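Local coordinates for 450aa long hypothetical fmu protein (Pyrococcus horikoshii, PDB 2YXL) that probably methylates carbon 5 of cytosine in RNA, with S-adenosyl-L-methionine as the likely methyl donor, at residues 91-96 and 132-137. Residues are numbered along the deposited sequence; the frame is centred on the assembly and turned at random.
Sequences RVAVDI and DLLDKI
Ala93 and Val94 pack against Leu134 and Ile137 in a small, buried helix–helix contact made by apolar side chains inside the all-helical N-terminal part of the chain, joining helix 84-99 to helix 124-138. The two segments run in nearly the same direction, their axes inclined by 26° and 10.3 Å apart at closest approach. Ile137 supplies most of the surface that segment 132-137 buries here. CG2 of Ile137, anti to the backbone N, reaches helix 84-99 where Ala93 gives way to Val94, lying 4.0 Å from Val94 CA and 3.9 Å from the O of Ala93. Val94 crosses Ile137 at roughly a right angle, and its CG2 branch meets Ile137 CG2 at 4.0 Å. The methyl of Ala93 points toward helix 124-138; Leu134 CD2 comes to within 4.1 Å of Ala93 CB, and Ile137 CD1 touches the same methyl more loosely. All four side chains are buried. Elsewhere on helix 84-99, Val92 packs on helix 12-24 and Arg91 forms salt bridges with Asp68 and Glu26. Leu134 also touches Leu110 and Arg111, so helix 104-121 packs beside this contact, and helix 47-75 lies against Asp95 and Leu133.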
loop_
_atom_site.group_PDB
_atom_site.type_symbol
_atom_site.label_atom_id
_atom_site.label_comp_id
_atom_site.label_asym_id
_atom_site.label_seq_id
_atom_site.Cartn_x
_atom_site.Cartn_y
_atom_site.Cartn_z
ATOM N N ARG A 91 8.260 -9.496 -18.338
ATOM C CA ARG A 91 6.954 -9.082 -17.822
ATOM C C ARG A 91 6.372 -7.909 -18.618
ATOM O O ARG A 91 5.192 -7.909 -18.978
ATOM C CB ARG A 91 7.047 -8.727 -16.335
ATOM C CG ARG A 91 7.134 -9.934 -15.417
ATOM C CD ARG A 91 7.500 -9.550 -13.991
ATOM N NE ARG A 91 7.320 -10.682 -13.080
ATOM C CZ ARG A 91 7.646 -10.687 -11.790
ATOM N NH1 ARG A 91 8.189 -9.619 -11.215
ATOM N NH2 ARG A 91 7.430 -11.777 -11.068
ATOM N N VAL A 92 7.217 -6.922 -18.893
ATOM C CA VAL A 92 6.843 -5.758 -19.676
ATOM C C VAL A 92 6.402 -6.163 -21.090
ATOM O O VAL A 92 5.353 -5.713 -21.575
ATOM C CB VAL A 92 8.008 -4.733 -19.720
ATOM C CG1 VAL A 92 7.793 -3.683 -20.808
ATOM C CG2 VAL A 92 8.183 -4.070 -18.356
ATOM N N ALA A 93 7.192 -7.027 -21.729
ATOM C CA ALA A 93 6.924 -7.461 -23.102
ATOM C C ALA A 93 5.651 -8.301 -23.222
ATOM O O ALA A 93 4.861 -8.100 -24.144
ATOM C CB ALA A 93 8.122 -8.213 -23.677
ATOM N N VAL A 94 5.459 -9.233 -22.291
ATOM C CA VAL A 94 4.273 -10.095 -22.282
ATOM C C VAL A 94 3.000 -9.275 -22.057
ATOM O O VAL A 94 1.991 -9.491 -22.729
ATOM C CB VAL A 94 4.399 -11.244 -21.238
ATOM C CG1 VAL A 94 3.053 -11.935 -21.001
ATOM C CG2 VAL A 94 5.452 -12.259 -21.687
ATOM N N ASP A 95 3.064 -8.322 -21.131
ATOM C CA ASP A 95 1.929 -7.447 -20.846
ATOM C C ASP A 95 1.569 -6.556 -22.036
ATOM O O ASP A 95 0.388 -6.370 -22.352
ATOM C CB ASP A 95 2.220 -6.580 -19.623
ATOM C CG ASP A 95 1.003 -5.829 -19.144
ATOM O OD1 ASP A 95 0.995 -4.584 -19.242
ATOM O OD2 ASP A 95 0.048 -6.485 -18.678
ATOM N N ILE A 96 2.591 -6.008 -22.688
ATOM C CA ILE A 96 2.388 -5.136 -23.840
ATOM C C ILE A 96 1.823 -5.926 -25.026
ATOM O O ILE A 96 0.886 -5.470 -25.686
ATOM C CB ILE A 96 3.672 -4.337 -24.193
ATOM C CG1 ILE A 96 3.831 -3.165 -23.216
ATOM C CG2 ILE A 96 3.623 -3.817 -25.619
ATOM C CD1 ILE A 96 5.165 -2.446 -23.287
ATOM N N ASP A 132 16.122 -13.185 -28.494
ATOM C CA ASP A 132 15.744 -14.499 -29.019
ATOM C C ASP A 132 14.320 -14.930 -28.647
ATOM O O ASP A 132 13.739 -15.784 -29.317
ATOM C CB ASP A 132 16.736 -15.573 -28.549
ATOM C CG ASP A 132 18.061 -15.520 -29.285
ATOM O OD1 ASP A 132 18.128 -14.924 -30.384
ATOM O OD2 ASP A 132 19.045 -16.093 -28.771
ATOM N N LEU A 133 13.766 -14.351 -27.583
ATOM C CA LEU A 133 12.433 -14.731 -27.110
ATOM C C LEU A 133 11.289 -13.868 -27.648
ATOM O O LEU A 133 10.127 -14.288 -27.619
ATOM C CB LEU A 133 12.380 -14.725 -25.580
ATOM C CG LEU A 133 13.142 -15.814 -24.831
ATOM C CD1 LEU A 133 13.209 -15.438 -23.366
ATOM C CD2 LEU A 133 12.507 -17.190 -25.025
ATOM N N LEU A 134 11.617 -12.672 -28.127
ATOM C CA LEU A 134 10.602 -11.693 -28.511
ATOM C C LEU A 134 9.498 -12.208 -29.443
ATOM O O LEU A 134 8.316 -11.990 -29.177
ATOM C CB LEU A 134 11.236 -10.421 -29.076
ATOM C CG LEU A 134 11.323 -9.203 -28.151
ATOM C CD1 LEU A 134 10.943 -7.974 -28.960
ATOM C CD2 LEU A 134 10.394 -9.313 -26.943
ATOM N N ASP A 135 9.891 -12.891 -30.517
ATOM C CA ASP A 135 8.941 -13.437 -31.488
ATOM C C ASP A 135 7.975 -14.457 -30.881
ATOM O O ASP A 135 6.781 -14.438 -31.190
ATOM C CB ASP A 135 9.668 -14.032 -32.700
ATOM C CG ASP A 135 10.033 -12.982 -33.746
ATOM O OD1 ASP A 135 10.783 -13.320 -34.686
ATOM O OD2 ASP A 135 9.574 -11.823 -33.636
ATOM N N LYS A 136 8.491 -15.332 -30.019
ATOM C CA LYS A 136 7.667 -16.313 -29.303
ATOM C C LYS A 136 6.576 -15.629 -28.478
ATOM O O LYS A 136 5.431 -16.086 -28.449
ATOM C CB LYS A 136 8.535 -17.195 -28.397
ATOM C CG LYS A 136 9.343 -18.277 -29.117
ATOM C CD LYS A 136 8.610 -19.624 -29.150
ATOM C CE LYS A 136 7.887 -19.873 -30.477
ATOM N NZ LYS A 136 8.829 -20.242 -31.577
ATOM N N ILE A 137 6.946 -14.529 -27.825
ATOM C CA ILE A 137 6.028 -13.732 -27.012
ATOM C C ILE A 137 4.927 -13.097 -27.869
ATOM O O ILE A 137 3.750 -13.143 -27.507
ATOM C CB ILE A 137 6.796 -12.659 -26.190
ATOM C CG1 ILE A 137 7.633 -13.336 -25.096
ATOM C CG2 ILE A 137 5.840 -11.631 -25.583
ATOM C CD1 ILE A 137 8.707 -12.456 -24.482
#